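Local coordinates for type III Pentaketide Synthase (Neurospora crassa, PDB 3EUO), which probably acts as an acyltransferase of the chalcone and stilbene synthase family, a type III polyketide synthase that builds pentaketides, at residues A[100-113]-A[127-141]. Numbering follows the deposited sequence.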
loop_
_atom_site.group_PDB
_atom_site.type_symbol
_atom_site.label_atom_id
_atom_site.label_comp_id
_atom_site.label_asym_id
_atom_site.label_seq_id
_atom_site.Cartn_x
_atom_site.Cartn_y
_atom_site.Cartn_z
ATOM N N PRO A 100 -13.246 -19.014 -6.107
ATOM C CA PRO A 100 -12.739 -17.685 -6.467
ATOM C C PRO A 100 -13.789 -16.571 -6.574
ATOM O O PRO A 100 -13.552 -15.475 -6.067
ATOM C CB PRO A 100 -12.063 -17.928 -7.817
ATOM C CG PRO A 100 -11.598 -19.317 -7.736
ATOM C CD PRO A 100 -12.693 -20.051 -6.998
ATOM N N ALA A 101 -14.934 -16.848 -7.196
ATOM C CA ALA A 101 -15.949 -15.813 -7.436
ATOM C C ALA A 101 -16.551 -15.248 -6.147
ATOM O O ALA A 101 -17.190 -14.187 -6.156
ATOM C CB ALA A 101 -17.053 -16.341 -8.376
ATOM N N GLN A 102 -16.336 -15.949 -5.035
ATOM C CA GLN A 102 -16.889 -15.535 -3.749
ATOM C C GLN A 102 -16.042 -14.498 -3.016
ATOM O O GLN A 102 -16.513 -13.870 -2.074
ATOM C CB GLN A 102 -17.097 -16.745 -2.844
ATOM C CG GLN A 102 -18.249 -17.650 -3.249
ATOM C CD GLN A 102 -18.343 -18.853 -2.328
ATOM O OE1 GLN A 102 -17.577 -19.811 -2.456
ATOM N NE2 GLN A 102 -19.259 -18.793 -1.368
ATOM N N ILE A 103 -14.796 -14.327 -3.447
ATOM C CA ILE A 103 -13.886 -13.390 -2.779
ATOM C C ILE A 103 -14.218 -11.967 -3.232
ATOM O O ILE A 103 -14.201 -11.668 -4.430
ATOM C CB ILE A 103 -12.392 -13.741 -3.044
ATOM C CG1 ILE A 103 -12.078 -15.183 -2.618
ATOM C CG2 ILE A 103 -11.457 -12.746 -2.355
ATOM C CD1 ILE A 103 -12.310 -15.485 -1.133
ATOM N N THR A 104 -14.510 -11.104 -2.262
ATOM C CA THR A 104 -14.998 -9.753 -2.534
ATOM C C THR A 104 -13.916 -8.676 -2.446
ATOM O O THR A 104 -14.001 -7.652 -3.126
ATOM C CB THR A 104 -16.136 -9.361 -1.569
ATOM O OG1 THR A 104 -15.646 -9.407 -0.221
ATOM C CG2 THR A 104 -17.334 -10.302 -1.713
ATOM N N HIS A 105 -12.929 -8.898 -1.579
ATOM C CA HIS A 105 -11.823 -7.961 -1.395
ATOM C C HIS A 105 -10.551 -8.778 -1.206
ATOM O O HIS A 105 -10.601 -9.955 -0.826
ATOM C CB HIS A 105 -11.957 -7.128 -0.109
ATOM C CG HIS A 105 -13.243 -6.374 0.058
ATOM N ND1 HIS A 105 -14.461 -6.995 0.240
ATOM C CD2 HIS A 105 -13.475 -5.048 0.197
ATOM C CE1 HIS A 105 -15.397 -6.080 0.427
ATOM N NE2 HIS A 105 -14.823 -4.889 0.417
ATOM N N MET A 106 -9.412 -8.130 -1.423
ATOM C CA MET A 106 -8.104 -8.694 -1.122
ATOM C C MET A 106 -7.323 -7.599 -0.398
ATOM O O MET A 106 -7.303 -6.458 -0.855
ATOM C CB MET A 106 -7.402 -9.108 -2.421
ATOM C CG MET A 106 -6.063 -9.819 -2.268
ATOM S SD MET A 106 -5.475 -10.368 -3.908
ATOM C CE MET A 106 -6.055 -12.042 -3.977
ATOM N N VAL A 107 -6.741 -7.920 0.754
ATOM C CA VAL A 107 -5.840 -6.977 1.440
ATOM C C VAL A 107 -4.491 -7.662 1.579
ATOM O O VAL A 107 -4.374 -8.647 2.306
ATOM C CB VAL A 107 -6.350 -6.534 2.837
ATOM C CG1 VAL A 107 -5.380 -5.527 3.466
ATOM C CG2 VAL A 107 -7.739 -5.913 2.743
ATOM N N SER A 108 -3.487 -7.140 0.880
ATOM C CA SER A 108 -2.170 -7.773 0.806
ATOM C C SER A 108 -1.105 -6.866 1.376
ATOM O O SER A 108 -1.260 -5.651 1.392
ATOM C CB SER A 108 -1.805 -8.119 -0.645
ATOM O OG SER A 108 -2.806 -8.935 -1.235
ATOM N N THR A 109 -0.010 -7.463 1.824
ATOM C CA THR A 109 1.108 -6.670 2.317
ATOM C C THR A 109 2.437 -7.298 1.915
ATOM O O THR A 109 2.534 -8.515 1.726
ATOM C CB THR A 109 1.003 -6.444 3.848
ATOM O OG1 THR A 109 1.971 -5.473 4.275
ATOM C CG2 THR A 109 1.183 -7.734 4.618
ATOM N N THR A 110 3.439 -6.443 1.743
ATOM C CA THR A 110 4.840 -6.851 1.621
ATOM C C THR A 110 5.718 -5.626 1.829
ATOM O O THR A 110 5.300 -4.516 1.523
ATOM C CB THR A 110 5.169 -7.503 0.250
ATOM O OG1 THR A 110 6.501 -8.041 0.287
ATOM C CG2 THR A 110 5.053 -6.494 -0.909
ATOM N N CYS A 111 6.917 -5.818 2.363
ATOM C CA CYS A 111 7.890 -4.722 2.370
ATOM C C CYS A 111 9.137 -5.094 1.570
ATOM O O CYS A 111 10.121 -4.355 1.584
ATOM C CB CYS A 111 8.253 -4.317 3.799
ATOM S SG CYS A 111 9.082 -5.621 4.710
ATOM N N THR A 112 9.082 -6.223 0.864
ATOM C CA THR A 112 10.269 -6.750 0.174
ATOM C C THR A 112 10.124 -6.768 -1.359
ATOM O O THR A 112 10.870 -7.460 -2.079
ATOM C CB THR A 112 10.661 -8.127 0.724
ATOM O OG1 THR A 112 9.505 -8.975 0.784
ATOM C CG2 THR A 112 11.257 -7.984 2.125
ATOM N N ASP A 113 9.166 -5.982 -1.835
ATOM C CA ASP A 113 8.948 -5.746 -3.255
ATOM C C ASP A 113 8.318 -4.378 -3.496
ATOM O O ASP A 113 7.621 -3.831 -2.635
ATOM C CB ASP A 113 8.022 -6.812 -3.856
ATOM C CG ASP A 113 8.026 -6.787 -5.380
ATOM O OD1 ASP A 113 9.133 -6.839 -5.957
ATOM O OD2 ASP A 113 6.941 -6.715 -5.998
ATOM N N LEU A 127 -5.133 -17.131 -9.026
ATOM C CA LEU A 127 -6.250 -17.701 -8.278
ATOM C C LEU A 127 -7.578 -17.652 -9.043
ATOM O O LEU A 127 -8.550 -18.309 -8.651
ATOM C CB LEU A 127 -6.416 -16.985 -6.927
ATOM C CG LEU A 127 -5.310 -17.156 -5.879
ATOM C CD1 LEU A 127 -5.501 -16.133 -4.763
ATOM C CD2 LEU A 127 -5.301 -18.573 -5.305
ATOM N N GLY A 128 -7.627 -16.866 -10.114
ATOM C CA GLY A 128 -8.842 -16.727 -10.915
ATOM C C GLY A 128 -9.904 -15.895 -10.224
ATOM O O GLY A 128 -11.103 -16.118 -10.412
ATOM N N LEU A 129 -9.474 -14.914 -9.429
ATOM C CA LEU A 129 -10.415 -14.039 -8.723
ATOM C C LEU A 129 -11.130 -13.075 -9.666
ATOM O O LEU A 129 -10.737 -12.928 -10.824
ATOM C CB LEU A 129 -9.711 -13.284 -7.589
ATOM C CG LEU A 129 -8.994 -14.159 -6.557
ATOM C CD1 LEU A 129 -8.506 -13.306 -5.407
ATOM C CD2 LEU A 129 -9.904 -15.272 -6.047
ATOM N N SER A 130 -12.186 -12.438 -9.165
ATOM C CA SER A 130 -13.055 -11.565 -9.958
ATOM C C SER A 130 -12.306 -10.408 -10.619
ATOM O O SER A 130 -11.403 -9.827 -10.024
ATOM C CB SER A 130 -14.164 -11.003 -9.064
ATOM O OG SER A 130 -15.022 -10.133 -9.787
ATOM N N ASP A 131 -12.692 -10.063 -11.842
ATOM C CA ASP A 131 -12.157 -8.854 -12.475
ATOM C C ASP A 131 -12.635 -7.590 -11.754
ATOM O O ASP A 131 -12.116 -6.503 -12.003
ATOM C CB ASP A 131 -12.529 -8.799 -13.958
ATOM C CG ASP A 131 -14.000 -8.534 -14.181
ATOM O OD1 ASP A 131 -14.823 -9.130 -13.461
ATOM O OD2 ASP A 131 -14.336 -7.735 -15.089
ATOM N N ARG A 132 -13.608 -7.745 -10.855
ATOM C CA ARG A 132 -14.129 -6.624 -10.055
ATOM C C ARG A 132 -13.700 -6.667 -8.576
ATOM O O ARG A 132 -14.218 -5.912 -7.742
ATOM C CB ARG A 132 -15.654 -6.528 -10.177
ATOM C CG ARG A 132 -16.146 -6.177 -11.592
ATOM C CD ARG A 132 -17.302 -5.161 -11.566
ATOM N NE ARG A 132 -16.907 -3.897 -10.920
ATOM C CZ ARG A 132 -17.222 -3.549 -9.669
ATOM N NH1 ARG A 132 -17.969 -4.341 -8.901
ATOM N NH2 ARG A 132 -16.802 -2.395 -9.183
ATOM N N LEU A 133 -12.740 -7.540 -8.276
ATOM C CA LEU A 133 -12.161 -7.660 -6.942
ATOM C C LEU A 133 -11.644 -6.308 -6.466
ATOM O O LEU A 133 -10.978 -5.588 -7.217
ATOM C CB LEU A 133 -11.002 -8.656 -6.983
ATOM C CG LEU A 133 -10.216 -8.937 -5.703
ATOM C CD1 LEU A 133 -11.107 -9.677 -4.717
ATOM C CD2 LEU A 133 -9.014 -9.789 -6.070
ATOM N N GLU A 134 -11.965 -5.951 -5.226
ATOM C CA GLU A 134 -11.427 -4.724 -4.650
ATOM C C GLU A 134 -10.132 -5.053 -3.911
ATOM O O GLU A 134 -10.145 -5.815 -2.929
ATOM C CB GLU A 134 -12.443 -4.059 -3.714
ATOM C CG GLU A 134 -13.726 -3.586 -4.399
ATOM C CD GLU A 134 -14.603 -2.745 -3.495
ATOM O OE1 GLU A 134 -14.174 -1.637 -3.091
ATOM O OE2 GLU A 134 -15.727 -3.194 -3.181
ATOM N N LYS A 135 -9.018 -4.494 -4.387
ATOM C CA LYS A 135 -7.712 -4.804 -3.809
ATOM C C LYS A 135 -7.128 -3.622 -3.044
ATOM O O LYS A 135 -7.359 -2.455 -3.385
ATOM C CB LYS A 135 -6.707 -5.290 -4.866
ATOM C CG LYS A 135 -7.130 -6.515 -5.668
ATOM C CD LYS A 135 -6.028 -6.927 -6.628
ATOM C CE LYS A 135 -5.971 -5.942 -7.822
ATOM N NZ LYS A 135 -4.808 -6.244 -8.671
ATOM N N VAL A 136 -6.392 -3.964 -1.991
ATOM C CA VAL A 136 -5.590 -3.037 -1.211
ATOM C C VAL A 136 -4.225 -3.694 -1.037
ATOM O O VAL A 136 -4.119 -4.778 -0.430
ATOM C CB VAL A 136 -6.217 -2.779 0.188
ATOM C CG1 VAL A 136 -5.218 -2.100 1.131
ATOM C CG2 VAL A 136 -7.491 -1.950 0.068
ATOM N N LEU A 137 -3.187 -3.047 -1.579
ATOM C CA LEU A 137 -1.806 -3.478 -1.346
ATOM C C LEU A 137 -1.144 -2.491 -0.415
ATOM O O LEU A 137 -0.817 -1.375 -0.816
ATOM C CB LEU A 137 -1.007 -3.600 -2.656
ATOM C CG LEU A 137 0.487 -3.965 -2.530
ATOM C CD1 LEU A 137 0.705 -5.294 -1.801
ATOM C CD2 LEU A 137 1.171 -3.969 -3.893
ATOM N N LEU A 138 -0.927 -2.921 0.825
ATOM C CA LEU A 138 -0.318 -2.063 1.839
ATOM C C LEU A 138 1.180 -1.911 1.646
ATOM O O LEU A 138 1.866 -2.858 1.253
ATOM C CB LEU A 138 -0.580 -2.626 3.242
ATOM C CG LEU A 138 -2.044 -2.766 3.638
ATOM C CD1 LEU A 138 -2.137 -3.356 5.039
ATOM C CD2 LEU A 138 -2.762 -1.410 3.597
ATOM N N HIS A 139 1.676 -0.716 1.943
ATOM C CA HIS A 139 3.108 -0.445 1.941
ATOM C C HIS A 139 3.495 0.302 3.212
ATOM O O HIS A 139 2.630 0.782 3.938
ATOM C CB HIS A 139 3.477 0.392 0.714
ATOM C CG HIS A 139 4.841 0.097 0.171
ATOM N ND1 HIS A 139 5.893 0.984 0.264
ATOM C CD2 HIS A 139 5.324 -0.992 -0.474
ATOM C CE1 HIS A 139 6.961 0.456 -0.310
ATOM N NE2 HIS A 139 6.645 -0.745 -0.757
ATOM N N GLY A 140 4.792 0.382 3.490
ATOM C CA GLY A 140 5.306 1.261 4.534
ATOM C C GLY A 140 5.382 0.711 5.950
ATOM O O GLY A 140 5.893 1.381 6.843
ATOM N N ILE A 141 4.923 -0.522 6.155
ATOM C CA ILE A 141 4.716 -1.037 7.523
ATOM C C ILE A 141 5.547 -2.254 7.962
ATOM O O ILE A 141 5.552 -2.606 9.146
ATOM C CB ILE A 141 3.213 -1.300 7.794
ATOM C CG1 ILE A 141 2.655 -2.285 6.752
ATOM C CG2 ILE A 141 2.451 0.030 7.781
ATOM C CD1 ILE A 141 1.160 -2.539 6.848
HETATM O O HOH W 1 -13.081 -12.982 -6.645
HETATM O O HOH W 2 -16.110 -5.849 -3.448
HETATM O O HOH W 3 -4.374 -6.977 -2.428
HETATM O O HOH W 4 5.004 -2.890 4.265
HETATM O O HOH W 5 6.628 -1.539 2.500
#
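Val136 O receives Ser108 N at 2.8 Å, nearly in line with the carbonyl, and a water lying 3.0 Å from Val136 O may donate to it too. The short Ser108 side chain, its OG set beside the backbone N (chi1 -56°), reaches the same water. Met106 bonds Glu134 O through its N and Val136 N through its O (2.9 Å each), the parallel pattern, repeated by Ser108 with Val136 O and Leu138 N. On one face Val107 and Val136 lie side by side, CG1 to CG1 at 4.2 Å, their branched carbons suiting extended backbone. Met106 points to the opposite face, where Leu133, from the turn before the strand, laps over it, CD2 4.0 Å from Met106 CB. Glu134 runs beside His105, carboxylate and ring 28° apart; a water joins Glu134 OE2 to Thr104 O, whereas OE1 binds Arg151 and Asn155 of the second subunit. Thr104 OG1 shares a 2.7 Å bond with His105 ND1 in the ring plane, helping to set the imidazole's rotation along with edge-to-face His160. Helix 119-127 completes the beta-alpha-beta crossover of this thiolase-like fold. Backbone bonds thus join the strands and apolar side chains pack both faces, while Glu134 links this edge to the second subunit, whose arginine would probably stabilise the carboxylate as an anion.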